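Local coordinates for putative flavoprotein (Bacteroides eggerthii, PDB 4ICI), which binds flavin mononucleotide and, as a member of the flavodoxin family, probably serves in electron transfer or a related redox reaction, at residues G40-T52 with P76-Y88. Residues are numbered along the deposited sequence; the frame is centred on the assembly and turned at random. Where two conformers were deposited one is given.
Sequences GDLYPIAPAQPYT and PAIKSKKENIGTY. With EDO (1,2-ethanediol), chain E.
Edge strand 41-44 and the loop that continues it lie along the loop leading to strand 90-96, joined through side chains at the strand and through backbone further on. Tyr43, with CG anti to the backbone N (chi1 167°), sends its ring across to that loop, where OH donates 2.6 Å to Ser80 O, in the carbonyl plane and on a lone pair. Lys82 runs past the ring in the opposite direction, its CB 3.8 Å from the Tyr43 ring centroid in a CH-pi contact. A phenylalanine here would probably keep that packing but leave Ser80 O without its hydroxyl donor. The Lys82 chain bends so that NZ reaches Asn84 OD1 at 2.7 Å. Beside it, Tyr88 OH donates 2.6 Å to the anti lone pair of Asp41 OD2, ring and carboxylate nearly perpendicular (85°). Beyond the strand, Lys79 N to Ala46 O (2.8 Å) and Ala48 N to Ala77 O (2.9 Å) form a single bridge pairing Pro47 with Ile78. Ile78 CD1 packs on Ile45 CG2 at 3.7 Å, next to helix 104-112. This joins the edge of a parallel sheet of order 2-1-3-4-5 to the connection entering its central strand, within the flavodoxin-like fold.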
ATOM      1  N   GLY A  40      14.584   4.812  -2.063  1.00 15.64           N
ATOM      2  CA  GLY A  40      13.766   4.006  -2.936  1.00 16.67           C
ATOM      3  C   GLY A  40      13.077   4.807  -4.029  1.00 15.32           C
ATOM      4  O   GLY A  40      12.800   5.999  -3.865  1.00 19.22           O
ATOM      5  N   ASP A  41      12.774   4.132  -5.124  1.00 13.98           N
ATOM      6  CA  ASP A  41      11.930   4.701  -6.167  1.00 12.94           C
ATOM      7  C   ASP A  41      10.507   4.694  -5.656  1.00 12.54           C
ATOM      8  O   ASP A  41      10.144   3.785  -4.938  1.00 15.02           O
ATOM      9  CB  ASP A  41      11.999   3.820  -7.423  1.00 13.70           C
ATOM     10  CG  ASP A  41      13.344   3.893  -8.146  1.00 19.53           C
ATOM     11  OD1 ASP A  41      14.097   4.864  -7.935  1.00 20.68           O
ATOM     12  OD2 ASP A  41      13.637   2.979  -8.958  1.00 20.70           O
ATOM     13  N   LEU A  42       9.705   5.686  -6.043  1.00 11.81           N
ATOM     14  CA  LEU A  42       8.285   5.699  -5.726  1.00 11.43           C
ATOM     15  C   LEU A  42       7.450   5.421  -6.968  1.00 12.64           C
ATOM     16  O   LEU A  42       7.774   5.927  -8.049  1.00 15.08           O
ATOM     17  CB  LEU A  42       7.841   7.031  -5.117  1.00 12.81           C
ATOM     18  CG  LEU A  42       7.748   7.073  -3.592  1.00 13.92           C
ATOM     19  CD1 LEU A  42       9.097   6.862  -3.018  1.00 16.48           C
ATOM     20  CD2 LEU A  42       7.131   8.424  -3.109  1.00 16.59           C
ATOM     21  N   TYR A  43       6.382   4.635  -6.787  1.00 11.99           N
ATOM     22  CA  TYR A  43       5.422   4.314  -7.822  1.00 11.95           C
ATOM     23  C   TYR A  43       4.018   4.630  -7.279  1.00 11.13           C
ATOM     24  O   TYR A  43       3.455   3.872  -6.481  1.00 10.76           O
ATOM     25  CB  TYR A  43       5.529   2.848  -8.236  1.00 12.93           C
ATOM     26  CG  TYR A  43       4.366   2.331  -9.084  1.00 12.92           C
ATOM     27  CD1 TYR A  43       4.078   2.870 -10.329  1.00 13.81           C
ATOM     28  CD2 TYR A  43       3.592   1.287  -8.639  1.00 13.30           C
ATOM     29  CE1 TYR A  43       3.006   2.390 -11.092  1.00 15.25           C
ATOM     30  CE2 TYR A  43       2.528   0.808  -9.400  1.00 14.98           C
ATOM     31  CZ  TYR A  43       2.248   1.363 -10.605  1.00 12.86           C
ATOM     32  OH  TYR A  43       1.184   0.846 -11.349  1.00 16.55           O
ATOM     33  N   PRO A  44       3.446   5.776  -7.701  1.00 11.45           N
ATOM     34  CA  PRO A  44       2.071   6.042  -7.374  1.00 10.60           C
ATOM     35  C   PRO A  44       1.151   5.082  -8.156  1.00 10.53           C
ATOM     36  O   PRO A  44       1.218   4.979  -9.394  1.00 13.25           O
ATOM     37  CB  PRO A  44       1.869   7.492  -7.808  1.00 11.48           C
ATOM     38  CG  PRO A  44       3.281   8.077  -7.966  1.00 13.42           C
ATOM     39  CD  PRO A  44       4.077   6.892  -8.433  1.00 12.55           C
ATOM     40  N   ILE A  45       0.301   4.383  -7.419  1.00 10.36           N
ATOM     41  CA  ILE A  45      -0.704   3.490  -7.997  1.00 10.84           C
ATOM     42  C   ILE A  45      -1.892   4.381  -8.346  1.00 11.32           C
ATOM     43  O   ILE A  45      -2.660   4.755  -7.451  1.00 13.05           O
ATOM     44  CB  ILE A  45      -1.125   2.393  -6.988  1.00 11.03           C
ATOM     45  CG1 ILE A  45       0.090   1.510  -6.566  1.00 11.31           C
ATOM     46  CG2 ILE A  45      -2.253   1.554  -7.570  1.00 14.25           C
ATOM     47  CD1 ILE A  45      -0.158   0.601  -5.334  1.00 12.70           C
ATOM     48  N   ALA A  46      -1.996   4.760  -9.626  1.00 11.98           N
ATOM     49  CA  ALA A  46      -2.970   5.742 -10.056  1.00 12.13           C
ATOM     50  C   ALA A  46      -4.218   5.053 -10.581  1.00 10.91           C
ATOM     51  O   ALA A  46      -4.151   4.253 -11.516  1.00 12.96           O
ATOM     52  CB  ALA A  46      -2.402   6.657 -11.154  1.00 14.85           C
ATOM     53  N   PRO A  47      -5.363   5.335  -9.979  1.00 10.26           N
ATOM     54  CA  PRO A  47      -6.589   4.794 -10.536  1.00 10.53           C
ATOM     55  C   PRO A  47      -6.902   5.322 -11.936  1.00  9.95           C
ATOM     56  O   PRO A  47      -6.740   6.505 -12.215  1.00 11.47           O
ATOM     57  CB  PRO A  47      -7.664   5.232  -9.576  1.00 11.42           C
ATOM     58  CG  PRO A  47      -7.078   6.219  -8.719  1.00 18.26           C
ATOM     59  CD  PRO A  47      -5.595   6.206  -8.837  1.00 11.62           C
ATOM     60  N   ALA A  48      -7.383   4.447 -12.802  1.00  9.73           N
ATOM     61  CA  ALA A  48      -7.829   4.850 -14.112  1.00  9.45           C
ATOM     62  C   ALA A  48      -8.987   5.862 -14.033  1.00  9.24           C
ATOM     63  O   ALA A  48      -9.082   6.757 -14.874  1.00 12.67           O
ATOM     64  CB  ALA A  48      -8.211   3.639 -14.927  1.00 12.01           C
ATOM     65  N   GLN A  49      -9.839   5.711 -13.026  1.00  9.22           N
ATOM     66  CA  GLN A  49     -10.876   6.679 -12.728  1.00  9.79           C
ATOM     67  C   GLN A  49     -10.612   7.239 -11.343  1.00  9.33           C
ATOM     68  O   GLN A  49     -10.785   6.538 -10.334  1.00 10.82           O
ATOM     69  CB  GLN A  49     -12.268   6.057 -12.770  1.00 11.48           C
ATOM     70  CG  GLN A  49     -13.404   7.095 -12.542  1.00 12.03           C
ATOM     71  CD  GLN A  49     -14.771   6.554 -12.706  1.00 13.96           C
ATOM     72  OE1 GLN A  49     -15.665   6.697 -11.804  1.00 17.64           O
ATOM     73  NE2 GLN A  49     -14.999   5.957 -13.854  1.00 14.58           N
ATOM     74  N   PRO A  50     -10.167   8.509 -11.266  1.00  9.28           N
ATOM     75  CA  PRO A  50      -9.894   9.119  -9.955  1.00  9.87           C
ATOM     76  C   PRO A  50     -11.053   9.070  -8.966  1.00 10.00           C
ATOM     77  O   PRO A  50     -12.214   9.135  -9.355  1.00 10.51           O
ATOM     78  CB  PRO A  50      -9.565  10.568 -10.314  1.00 13.85           C
ATOM     79  CG  PRO A  50      -8.974  10.460 -11.694  1.00 13.48           C
ATOM     80  CD  PRO A  50      -9.780   9.394 -12.366  1.00 10.72           C
ATOM     81  N   TYR A  51     -10.714   9.003  -7.672  1.00 10.96           N
ATOM     82  CA  TYR A  51     -11.686   9.038  -6.604  1.00  9.40           C
ATOM     83  C   TYR A  51     -12.041  10.469  -6.253  1.00 11.57           C
ATOM     84  O   TYR A  51     -11.165  11.271  -5.908  1.00 14.15           O
ATOM     85  CB  TYR A  51     -11.133   8.318  -5.363  1.00 11.12           C
ATOM     86  CG  TYR A  51     -11.051   6.822  -5.522  1.00  9.97           C
ATOM     87  CD1 TYR A  51      -9.954   6.229  -6.111  1.00 11.08           C
ATOM     88  CD2 TYR A  51     -12.063   6.003  -5.041  1.00 10.94           C
ATOM     89  CE1 TYR A  51      -9.884   4.850  -6.261  1.00 11.00           C
ATOM     90  CE2 TYR A  51     -12.022   4.633  -5.194  1.00  9.76           C
ATOM     91  CZ  TYR A  51     -10.909   4.051  -5.773  1.00  9.88           C
ATOM     92  OH  TYR A  51     -10.837   2.681  -5.959  1.00 10.81           O
ATOM     93  N   THR A  52     -13.326  10.762  -6.341  1.00 11.09           N
ATOM     94  CA  THR A  52     -13.883  12.050  -5.923  1.00 11.61           C
ATOM     95  C   THR A  52     -14.197  12.054  -4.420  1.00 12.89           C
ATOM     96  O   THR A  52     -14.234  11.028  -3.753  1.00 11.70           O
ATOM     97  CB  THR A  52     -15.202  12.316  -6.637  1.00 10.84           C
ATOM     98  OG1 THR A  52     -16.114  11.301  -6.213  1.00 11.66           O
ATOM     99  CG2 THR A  52     -15.053  12.323  -8.175  1.00 12.50           C
ATOM    100  N   PRO A  76     -10.413  -2.327  -8.830  1.00  8.91           N
ATOM    101  CA  PRO A  76     -10.377  -1.005  -9.456  1.00  9.50           C
ATOM    102  C   PRO A  76      -9.202  -0.883 -10.393  1.00 10.02           C
ATOM    103  O   PRO A  76      -8.093  -1.274 -10.065  1.00 10.11           O
ATOM    104  CB  PRO A  76     -10.277  -0.066  -8.249  1.00  9.88           C
ATOM    105  CG  PRO A  76     -10.931  -0.800  -7.111  1.00  9.91           C
ATOM    106  CD  PRO A  76     -10.456  -2.232  -7.355  1.00  9.28           C
ATOM    107  N   ALA A  77      -9.463  -0.351 -11.579  1.00 10.19           N
ATOM    108  CA  ALA A  77      -8.481  -0.321 -12.641  1.00  9.90           C
ATOM    109  C   ALA A  77      -7.356   0.672 -12.341  1.00  9.86           C
ATOM    110  O   ALA A  77      -7.575   1.767 -11.772  1.00 10.50           O
ATOM    111  CB  ALA A  77      -9.157   0.039 -13.960  1.00 13.22           C
ATOM    112  N   ILE A  78      -6.145   0.266 -12.708  1.00 10.58           N
ATOM    113  CA  ILE A  78      -4.929   1.073 -12.566  1.00 10.61           C
ATOM    114  C   ILE A  78      -4.570   1.655 -13.942  1.00 11.68           C
ATOM    115  O   ILE A  78      -4.607   0.944 -14.949  1.00 12.48           O
ATOM    116  CB  ILE A  78      -3.763   0.246 -11.972  1.00 10.19           C
ATOM    117  CG1 ILE A  78      -4.057  -0.123 -10.507  1.00 10.17           C
ATOM    118  CG2 ILE A  78      -2.414   0.994 -12.105  1.00 12.72           C
ATOM    119  CD1 ILE A  78      -3.112  -1.207  -9.903  1.00 12.69           C
ATOM    120  N   LYS A  79      -4.177   2.920 -13.980  1.00 12.03           N
ATOM    121  CA  LYS A  79      -3.776   3.571 -15.231  0.50 15.16           C
ATOM    122  C   LYS A  79      -2.645   2.878 -15.943  1.00 16.59           C
ATOM    123  O   LYS A  79      -2.751   2.505 -17.127  1.00 19.02           O
ATOM    124  CB  LYS A  79      -3.321   4.997 -14.968  0.50 16.73           C
ATOM    125  CG  LYS A  79      -4.393   6.003 -15.031  0.50 16.75           C
ATOM    126  CD  LYS A  79      -3.822   7.388 -15.236  0.50 15.21           C
ATOM    127  CE  LYS A  79      -4.859   8.413 -14.906  0.50 18.74           C
ATOM    128  NZ  LYS A  79      -4.438   9.812 -15.269  0.50 18.20           N
ATOM    129  N   SER A  80      -1.527   2.718 -15.235  1.00 15.84           N
ATOM    130  CA  SER A  80      -0.281   2.233 -15.838  0.70 18.73           C
ATOM    131  C   SER A  80       0.461   1.362 -14.856  1.00 16.97           C
ATOM    132  O   SER A  80       0.656   1.792 -13.701  1.00 18.13           O
ATOM    133  CB  SER A  80       0.600   3.431 -16.198  0.70 21.06           C
ATOM    134  OG  SER A  80      -0.062   4.247 -17.138  0.70 25.01           O
ATOM    135  N   LYS A  81       0.895   0.185 -15.300  1.00 17.78           N
ATOM    136  CA  LYS A  81       1.740  -0.686 -14.470  1.00 18.12           C
ATOM    137  C   LYS A  81       3.148  -0.133 -14.344  1.00 17.28           C
ATOM    138  O   LYS A  81       3.617   0.697 -15.143  1.00 18.40           O
ATOM    139  CB  LYS A  81       1.825  -2.112 -15.043  1.00 18.31           C
ATOM    140  CG  LYS A  81       0.497  -2.855 -15.015  1.00 24.28           C
ATOM    141  CD  LYS A  81       0.635  -4.301 -15.440  1.00 28.79           C
ATOM    142  CE  LYS A  81      -0.671  -5.071 -15.319  1.00 29.26           C
ATOM    143  NZ  LYS A  81      -0.419  -6.512 -15.602  1.00 29.26           N
ATOM    144  N   LYS A  82       3.831  -0.618 -13.313  1.00 16.86           N
ATOM    145  CA  LYS A  82       5.251  -0.358 -13.147  1.00 16.63           C
ATOM    146  C   LYS A  82       6.050  -1.313 -14.036  1.00 18.48           C
ATOM    147  O   LYS A  82       6.201  -2.505 -13.736  1.00 18.30           O
ATOM    148  CB  LYS A  82       5.641  -0.512 -11.666  1.00 16.86           C
ATOM    149  CG  LYS A  82       7.070  -0.072 -11.351  1.00 19.06           C
ATOM    150  CD  LYS A  82       7.245   1.420 -11.486  1.00 20.07           C
ATOM    151  CE  LYS A  82       8.529   1.939 -10.894  1.00 25.24           C
ATOM    152  NZ  LYS A  82       9.493   2.306 -11.944  1.00 26.42           N
ATOM    153  N   GLU A  83       6.571  -0.788 -15.133  1.00 22.30           N
ATOM    154  CA  GLU A  83       7.118  -1.668 -16.176  1.00 24.53           C
ATOM    155  C   GLU A  83       8.390  -2.435 -15.775  1.00 24.03           C
ATOM    156  O   GLU A  83       8.611  -3.570 -16.213  1.00 25.23           O
ATOM    157  CB  GLU A  83       7.376  -0.856 -17.445  1.00 27.11           C
ATOM    158  CG  GLU A  83       6.096  -0.238 -18.026  1.00 33.82           C
ATOM    159  N   ASN A  84       9.218  -1.816 -14.943  1.00 22.51           N
ATOM    160  CA  ASN A  84      10.476  -2.442 -14.484  1.00 22.20           C
ATOM    161  C   ASN A  84      10.356  -3.134 -13.126  1.00 20.96           C
ATOM    162  O   ASN A  84      11.351  -3.284 -12.423  1.00 20.75           O
ATOM    163  CB  ASN A  84      11.589  -1.385 -14.385  1.00 21.70           C
ATOM    164  CG  ASN A  84      11.339  -0.366 -13.273  1.00 23.44           C
ATOM    165  OD1 ASN A  84      10.181  -0.185 -12.808  1.00 24.19           O
ATOM    166  ND2 ASN A  84      12.419   0.289 -12.813  1.00 23.55           N
ATOM    167  N   ILE A  85       9.142  -3.532 -12.752  1.00 19.00           N
ATOM    168  CA  ILE A  85       8.907  -4.170 -11.452  1.00 18.01           C
ATOM    169  C   ILE A  85       9.873  -5.336 -11.189  1.00 19.06           C
ATOM    170  O   ILE A  85      10.271  -5.568 -10.039  1.00 18.22           O
ATOM    171  CB  ILE A  85       7.405  -4.623 -11.310  1.00 18.90           C
ATOM    172  CG1 ILE A  85       7.086  -5.126  -9.890  1.00 22.68           C
ATOM    173  CG2 ILE A  85       7.039  -5.670 -12.376  1.00 22.07           C
ATOM    174  CD1 ILE A  85       7.048  -4.053  -8.873  1.00 20.53           C
ATOM    175  N   GLY A  86      10.267  -6.052 -12.247  1.00 19.67           N
ATOM    176  CA  GLY A  86      11.176  -7.187 -12.118  1.00 20.85           C
ATOM    177  C   GLY A  86      12.516  -6.880 -11.472  1.00 19.77           C
ATOM    178  O   GLY A  86      13.115  -7.762 -10.856  1.00 21.78           O
ATOM    179  N   THR A  87      12.970  -5.634 -11.582  1.00 19.33           N
ATOM    180  CA  THR A  87      14.292  -5.222 -11.090  1.00 19.83           C
ATOM    181  C   THR A  87      14.377  -5.061  -9.557  1.00 19.58           C
ATOM    182  O   THR A  87      15.479  -4.992  -8.986  1.00 20.88           O
ATOM    183  CB  THR A  87      14.746  -3.903 -11.736  1.00 20.87           C
ATOM    184  OG1 THR A  87      13.963  -2.790 -11.280  1.00 22.12           O
ATOM    185  CG2 THR A  87      14.691  -4.003 -13.260  1.00 22.91           C
ATOM    186  N   TYR A  88      13.227  -4.995  -8.883  1.00 16.05           N
ATOM    187  CA  TYR A  88      13.227  -4.659  -7.457  1.00 14.18           C
ATOM    188  C   TYR A  88      13.335  -5.894  -6.586  1.00 15.23           C
ATOM    189  O   TYR A  88      12.740  -6.921  -6.871  1.00 18.06           O
ATOM    190  CB  TYR A  88      11.991  -3.833  -7.075  1.00 14.51           C
ATOM    191  CG  TYR A  88      11.956  -2.499  -7.781  1.00 14.35           C
ATOM    192  CD1 TYR A  88      12.696  -1.423  -7.316  1.00 15.06           C
ATOM    193  CD2 TYR A  88      11.193  -2.319  -8.937  1.00 15.23           C
ATOM    194  CE1 TYR A  88      12.691  -0.190  -7.992  1.00 13.93           C
ATOM    195  CE2 TYR A  88      11.190  -1.109  -9.610  1.00 15.88           C
ATOM    196  CZ  TYR A  88      11.938  -0.043  -9.142  1.00 16.30           C
ATOM    197  OH  TYR A  88      11.919   1.172  -9.819  1.00 17.94           O
TER
HETATM  198  C1  EDO E 203      -1.630   8.287  -7.450  1.00 25.17           C
HETATM  199  O1  EDO E 203      -2.969   8.669  -7.808  1.00 25.28           O
HETATM  200  C2  EDO E 203      -1.506   7.600  -6.077  1.00 17.48           C
HETATM  201  O2  EDO E 203      -2.629   6.837  -5.713  1.00 13.11           O
HETATM  202  O   HOH W   1      11.788   3.849 -11.581  1.00 36.62           O
HETATM  203  O   HOH W   2      -0.763   3.993 -12.432  1.00 21.57           O
HETATM  204  O   HOH W   3     -10.011   3.153 -11.487  1.00 11.75           O